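Local coordinates for protein Aac(6')-ib (Escherichia coli, PDB 2BUE) that probably transfers an acetyl group from acetyl-CoA to the 6'-amino group of aminoglycosides such as kanamycin B, conferring antibiotic resistance, at residues Ile90-Ser95 against Asp118-Asn123. The protein carries 2 engineered substitutions. Numbering follows the deposited sequence.
With RIO (ribostamycin), chain C.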
loop_
_atom_site.group_PDB
_atom_site.type_symbol
_atom_site.label_atom_id
_atom_site.label_comp_id
_atom_site.label_asym_id
_atom_site.label_seq_id
_atom_site.Cartn_x
_atom_site.Cartn_y
_atom_site.Cartn_z
ATOM N N ILE A 90 2.286 12.335 -6.330
ATOM C CA ILE A 90 3.380 12.223 -5.368
ATOM C C ILE A 90 3.671 10.800 -4.863
ATOM O O ILE A 90 4.596 10.579 -4.077
ATOM C CB ILE A 90 3.181 13.187 -4.155
ATOM C CG1 ILE A 90 1.882 12.855 -3.400
ATOM C CG2 ILE A 90 3.200 14.626 -4.636
ATOM C CD1 ILE A 90 1.944 12.965 -1.886
ATOM N N GLY A 91 2.905 9.825 -5.320
ATOM C CA GLY A 91 3.194 8.464 -4.899
ATOM C C GLY A 91 2.272 7.454 -5.536
ATOM O O GLY A 91 1.337 7.817 -6.280
ATOM N N TYR A 92 2.548 6.196 -5.225
ATOM C CA TYR A 92 1.786 5.075 -5.742
ATOM C C TYR A 92 1.258 4.300 -4.540
ATOM O O TYR A 92 1.969 4.137 -3.555
ATOM C CB TYR A 92 2.682 4.153 -6.587
ATOM C CG TYR A 92 2.036 2.821 -6.907
ATOM C CD1 TYR A 92 1.203 2.675 -8.024
ATOM C CD2 TYR A 92 2.263 1.693 -6.091
ATOM C CE1 TYR A 92 0.600 1.432 -8.314
ATOM C CE2 TYR A 92 1.651 0.439 -6.365
ATOM C CZ TYR A 92 0.819 0.338 -7.491
ATOM O OH TYR A 92 0.222 -0.860 -7.804
ATOM N N ALA A 93 0.029 3.805 -4.628
ATOM C CA ALA A 93 -0.472 2.903 -3.599
ATOM C C ALA A 93 -1.292 1.803 -4.257
ATOM O O ALA A 93 -1.694 1.916 -5.432
ATOM C CB ALA A 93 -1.303 3.670 -2.546
ATOM N N GLN A 94 -1.515 0.736 -3.513
ATOM C CA GLN A 94 -2.396 -0.326 -4.003
ATOM C C GLN A 94 -3.121 -0.927 -2.823
ATOM O O GLN A 94 -2.589 -0.929 -1.695
ATOM C CB GLN A 94 -1.617 -1.392 -4.776
ATOM C CG GLN A 94 -0.477 -2.025 -3.961
ATOM C CD GLN A 94 0.289 -3.080 -4.739
ATOM O OE1 GLN A 94 0.517 -2.952 -5.956
ATOM N NE2 GLN A 94 0.740 -4.108 -4.029
ATOM N N SER A 95 -4.354 -1.374 -3.070
ATOM C CA SER A 95 -5.077 -2.175 -2.098
ATOM C C SER A 95 -5.370 -3.545 -2.718
ATOM O O SER A 95 -5.476 -3.678 -3.949
ATOM C CB SER A 95 -6.383 -1.499 -1.663
ATOM O OG SER A 95 -7.257 -1.300 -2.766
ATOM N N ASP A 118 -0.217 -1.367 0.176
ATOM C CA ASP A 118 1.235 -1.114 -0.008
ATOM C C ASP A 118 1.320 0.263 -0.633
ATOM O O ASP A 118 0.409 0.676 -1.355
ATOM C CB ASP A 118 1.852 -2.126 -0.970
ATOM C CG ASP A 118 1.637 -3.565 -0.536
ATOM O OD1 ASP A 118 2.322 -4.013 0.402
ATOM O OD2 ASP A 118 0.785 -4.226 -1.150
ATOM N N GLN A 119 2.384 1.005 -0.348
ATOM C CA GLN A 119 2.497 2.336 -0.933
ATOM C C GLN A 119 3.922 2.870 -0.891
ATOM O O GLN A 119 4.792 2.336 -0.187
ATOM C CB GLN A 119 1.522 3.337 -0.269
ATOM C CG GLN A 119 1.946 3.864 1.072
ATOM C CD GLN A 119 1.967 2.823 2.135
ATOM O OE1 GLN A 119 1.034 2.016 2.264
ATOM N NE2 GLN A 119 3.024 2.848 2.952
ATOM N N LEU A 120 4.140 3.881 -1.714
ATOM C CA LEU A 120 5.449 4.525 -1.808
ATOM C C LEU A 120 5.249 6.006 -2.148
ATOM O O LEU A 120 4.290 6.382 -2.834
ATOM C CB LEU A 120 6.320 3.834 -2.867
ATOM C CG LEU A 120 5.812 3.894 -4.323
ATOM C CD1 LEU A 120 6.362 5.136 -5.045
ATOM C CD2 LEU A 120 6.167 2.619 -5.088
ATOM N N LEU A 121 6.177 6.824 -1.659
ATOM C CA LEU A 121 6.261 8.230 -2.041
ATOM C C LEU A 121 7.313 8.398 -3.144
ATOM O O LEU A 121 8.454 7.934 -3.026
ATOM C CB LEU A 121 6.653 9.094 -0.828
ATOM C CG LEU A 121 5.595 9.248 0.275
ATOM C CD1 LEU A 121 6.154 10.146 1.413
ATOM C CD2 LEU A 121 4.294 9.806 -0.325
ATOM N N ALA A 122 6.923 9.102 -4.193
ATOM C CA ALA A 122 7.732 9.249 -5.400
ATOM C C ALA A 122 9.054 10.014 -5.211
ATOM O O ALA A 122 10.042 9.695 -5.874
ATOM C CB ALA A 122 6.896 9.940 -6.480
ATOM N N ASN A 123 9.054 11.015 -4.325
ATOM C CA ASN A 123 10.134 12.017 -4.268
ATOM C C ASN A 123 10.971 11.923 -2.996
ATOM O O ASN A 123 10.451 12.075 -1.890
ATOM C CB ASN A 123 9.543 13.423 -4.410
ATOM C CG ASN A 123 8.854 13.638 -5.759
ATOM O OD1 ASN A 123 9.417 13.335 -6.812
ATOM N ND2 ASN A 123 7.631 14.121 -5.729
HETATM O O1 RIO C . 3.553 -4.615 -6.421
HETATM C C1 RIO C . 2.568 -5.114 -7.337
HETATM C C2 RIO C . 2.818 -6.613 -7.547
HETATM O O2 RIO C . 3.406 -7.227 -6.382
HETATM C C3 RIO C . 2.368 -7.757 -5.543
HETATM O O3 RIO C . 2.199 -6.943 -4.365
HETATM C C4 RIO C . 2.300 -7.702 -3.096
HETATM C C5 RIO C . 0.934 -8.319 -2.679
HETATM O O4 RIO C . 0.496 -9.254 -3.649
HETATM C C6 RIO C . 0.945 -8.983 -1.291
HETATM N N1 RIO C . -0.450 -9.370 -0.932
HETATM C C7 RIO C . 1.488 -7.992 -0.225
HETATM C C8 RIO C . 2.892 -7.492 -0.626
HETATM N N2 RIO C . 3.408 -6.611 0.459
HETATM C C9 RIO C . 2.844 -6.739 -2.001
HETATM O O5 RIO C . 4.236 -6.453 -2.324
HETATM C C10 RIO C . 4.437 -5.160 -2.897
HETATM O O6 RIO C . 4.585 -4.181 -1.899
HETATM C C11 RIO C . 5.815 -4.258 -1.094
HETATM C C12 RIO C . 5.819 -2.996 -0.198
HETATM N N3 RIO C . 4.894 -3.164 0.933
HETATM C C13 RIO C . 7.081 -4.296 -2.002
HETATM O O7 RIO C . 8.228 -4.542 -1.154
HETATM C C14 RIO C . 6.942 -5.417 -3.061
HETATM O O8 RIO C . 8.112 -5.519 -3.922
HETATM C C15 RIO C . 5.649 -5.241 -3.873
HETATM N N4 RIO C . 5.451 -6.319 -4.843
HETATM C C16 RIO C . 1.102 -7.833 -6.437
HETATM O O9 RIO C . 0.743 -9.203 -6.520
HETATM C C17 RIO C . 1.591 -7.446 -7.844
HETATM O O10 RIO C . 2.033 -8.663 -8.508
HETATM O O HOH W 1 6.676 11.989 -2.913
#
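Y92 and Q94 of strand 90-95 form antiparallel hydrogen-bonded pairs with L120 and D118 of strand 118-121, the segment axes approaching to 4.7 Å. These are adjacent central strands of the GNAT-fold sheet. Beyond the non-hydrogen-bonded pair G91-L121, A122 N donates to I90 O at 2.8 Å, and a water links I90 O to N123 N. I90 and G91 both face A83 of strand 78-85, a classic beta bulge. On one face A93 CB meets Q119 CB at 3.6 Å, and helix 131-144 packs over Q119. Strand 114-121 binds coenzyme A through Q119 O and L121 N. The other face carries Y92, Q94, L120 and D118, with L120 CG 3.9 Å from Y92 CB. Y92 OH donates to Q94 OE1, which lies in the plane of the phenol ring; the bond falls on an amide lone pair and helps fix which way the amide is turned. Q94 stretches out straight past CB (chi2 -180°), which brings its amide to ribostamycin. Its NE2 donates to ribostamycin O3 at 3.2 Å and to D118 OD2 at 2.9 Å, meeting that oxygen from above the carboxylate plane. D118 OD1 accepts from both N2 and N3 of ribostamycin, each at 2.8 Å.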